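Local coordinates for putative ABC transporter amino acid-binding protein (Sinorhizobium meliloti, PDB 2Q88) that binds the compatible solute ectoine and probably delivers it to an ABC transporter for uptake, at residues K47-A52 / R215-V220. Residues are numbered along the deposited sequence; the frame is centred on the assembly and turned at random.
Sequences KRLGVA and RDAFDV. With CD (cadmium ion), chain D.
A Schellman motif closing helix 37-48 meets the flank of helix 212-228 through one side chain, Leu49. Its CG stands anti to the carbonyl carbon (chi1 -63°), and the isobutyl fork reaches the helix with both methyls. CD2 lies 4.0 Å from Ala217 CB and 3.7 Å from Ala217 O, whereas CD1 rests 4.0 Å from Phe218 N; the fork thus lies over the Ala217-Phe218 peptide. The contact is small, 110 Å² in all, and made by van der Waals approach. Replacing Leu49 with alanine would probably open a gap over Ala217 and remove the contacts with Leu6 of helix 5-12 and Glu221 of helix 212-228. Positive phi at Gly50 (88°) and its N bonded to Lys47 O at 2.9 Å turn the chain out of the helix just after Leu49. The CB of Phe218 points away from Leu49, and its ring packs edge-to-face with that of Phe207 and touches Ile45 of helix 37-48. Asp216 OD2 binds a cadmium ion at 2.2 Å, a site shared with Glu212, while Arg215 NE makes a salt bridge with Asp216 OD1 (3.1 Å, nearly in the guanidinium plane), so the carboxylate is gripped through both oxygens. The arrangement is a Schellman-capped helix end packed on a neighbouring helix of the periplasmic binding protein fold.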
loop_
_atom_site.group_PDB
_atom_site.type_symbol
_atom_site.label_atom_id
_atom_site.label_comp_id
_atom_site.label_asym_id
_atom_site.label_seq_id
_atom_site.Cartn_x
_atom_site.Cartn_y
_atom_site.Cartn_z
ATOM N N LYS A 47 -19.314 2.042 7.140
ATOM C CA LYS A 47 -20.376 2.791 7.815
ATOM C C LYS A 47 -21.647 2.795 6.970
ATOM O O LYS A 47 -22.749 2.554 7.484
ATOM C CB LYS A 47 -19.943 4.228 8.113
ATOM C CG LYS A 47 -20.991 4.987 8.922
ATOM C CD LYS A 47 -20.649 6.447 9.163
ATOM C CE LYS A 47 -21.881 7.180 9.702
ATOM N NZ LYS A 47 -21.558 8.553 10.190
ATOM N N ARG A 48 -21.484 3.052 5.671
ATOM C CA ARG A 48 -22.613 3.104 4.737
ATOM C C ARG A 48 -23.284 1.754 4.603
ATOM O O ARG A 48 -24.488 1.692 4.388
ATOM C CB ARG A 48 -22.149 3.602 3.369
ATOM C CG ARG A 48 -21.929 5.101 3.347
ATOM C CD ARG A 48 -21.127 5.606 2.160
ATOM N NE ARG A 48 -20.722 6.987 2.395
ATOM C CZ ARG A 48 -21.336 8.055 1.899
ATOM N NH1 ARG A 48 -22.388 7.923 1.102
ATOM N NH2 ARG A 48 -20.881 9.261 2.191
ATOM N N LEU A 49 -22.501 0.685 4.761
ATOM C CA LEU A 49 -23.015 -0.678 4.758
ATOM C C LEU A 49 -23.625 -1.082 6.104
ATOM O O LEU A 49 -24.123 -2.195 6.238
ATOM C CB LEU A 49 -21.917 -1.682 4.362
ATOM C CG LEU A 49 -21.336 -1.546 2.955
ATOM C CD1 LEU A 49 -20.158 -2.516 2.726
ATOM C CD2 LEU A 49 -22.453 -1.782 1.957
ATOM N N GLY A 50 -23.572 -0.190 7.092
ATOM C CA GLY A 50 -24.147 -0.465 8.410
ATOM C C GLY A 50 -23.216 -1.159 9.386
ATOM O O GLY A 50 -23.676 -1.759 10.371
ATOM N N VAL A 51 -21.911 -1.087 9.107
ATOM C CA VAL A 51 -20.871 -1.611 10.003
ATOM C C VAL A 51 -20.223 -0.400 10.658
ATOM O O VAL A 51 -19.473 0.322 10.002
ATOM C CB VAL A 51 -19.810 -2.446 9.240
ATOM C CG1 VAL A 51 -18.704 -2.920 10.172
ATOM C CG2 VAL A 51 -20.453 -3.636 8.513
ATOM N N ALA A 52 -20.512 -0.201 11.944
ATOM C CA ALA A 52 -20.260 1.060 12.666
ATOM C C ALA A 52 -18.792 1.464 12.886
ATOM O O ALA A 52 -18.494 2.650 13.082
ATOM C CB ALA A 52 -20.994 1.040 14.010
ATOM N N ARG A 215 -17.356 -8.060 -0.962
ATOM C CA ARG A 215 -16.625 -7.276 -1.971
ATOM C C ARG A 215 -17.591 -6.521 -2.907
ATOM O O ARG A 215 -17.402 -5.327 -3.144
ATOM C CB ARG A 215 -15.676 -8.184 -2.764
ATOM C CG ARG A 215 -14.750 -7.480 -3.742
ATOM C CD ARG A 215 -15.378 -7.158 -5.080
ATOM N NE ARG A 215 -16.042 -8.319 -5.661
ATOM C CZ ARG A 215 -15.434 -9.229 -6.401
ATOM N NH1 ARG A 215 -14.136 -9.119 -6.665
ATOM N NH2 ARG A 215 -16.126 -10.251 -6.893
ATOM N N ASP A 216 -18.628 -7.204 -3.405
ATOM C CA ASP A 216 -19.671 -6.578 -4.246
ATOM C C ASP A 216 -20.337 -5.392 -3.575
ATOM O O ASP A 216 -20.480 -4.335 -4.182
ATOM C CB ASP A 216 -20.779 -7.574 -4.621
ATOM C CG ASP A 216 -20.296 -8.698 -5.504
ATOM O OD1 ASP A 216 -19.134 -8.679 -5.970
ATOM O OD2 ASP A 216 -21.046 -9.651 -5.789
ATOM N N ALA A 217 -20.783 -5.589 -2.333
ATOM C CA ALA A 217 -21.407 -4.532 -1.536
ATOM C C ALA A 217 -20.487 -3.327 -1.308
ATOM O O ALA A 217 -20.903 -2.166 -1.426
ATOM C CB ALA A 217 -21.874 -5.102 -0.204
ATOM N N PHE A 218 -19.235 -3.610 -0.973
ATOM C CA PHE A 218 -18.209 -2.586 -0.837
ATOM C C PHE A 218 -18.075 -1.816 -2.161
ATOM O O PHE A 218 -18.047 -0.589 -2.182
ATOM C CB PHE A 218 -16.889 -3.269 -0.454
ATOM C CG PHE A 218 -15.767 -2.321 -0.136
ATOM C CD1 PHE A 218 -14.880 -1.898 -1.139
ATOM C CD2 PHE A 218 -15.565 -1.872 1.167
ATOM C CE1 PHE A 218 -13.821 -1.024 -0.838
ATOM C CE2 PHE A 218 -14.506 -0.990 1.472
ATOM C CZ PHE A 218 -13.636 -0.579 0.465
ATOM N N ASP A 219 -18.030 -2.552 -3.269
ATOM C CA ASP A 219 -17.877 -1.958 -4.592
ATOM C C ASP A 219 -19.052 -1.079 -5.005
ATOM O O ASP A 219 -18.848 -0.063 -5.648
ATOM C CB ASP A 219 -17.642 -3.045 -5.640
ATOM C CG ASP A 219 -16.167 -3.346 -5.841
ATOM O OD1 ASP A 219 -15.338 -2.554 -5.359
ATOM O OD2 ASP A 219 -15.749 -4.331 -6.486
ATOM N N VAL A 220 -20.272 -1.459 -4.624
ATOM C CA VAL A 220 -21.451 -0.652 -4.939
ATOM C C VAL A 220 -21.307 0.739 -4.296
ATOM O O VAL A 220 -21.543 1.760 -4.942
ATOM C CB VAL A 220 -22.772 -1.373 -4.530
ATOM C CG1 VAL A 220 -23.948 -0.414 -4.500
ATOM C CG2 VAL A 220 -23.077 -2.524 -5.496
HETATM CD CD CD D . -21.440 -11.630 -6.582
HETATM O O HOH W 1 -22.797 -12.602 -4.868
HETATM O O HOH W 2 -20.633 -11.101 -7.889
HETATM O O HOH W 3 -21.201 -13.554 -8.161
#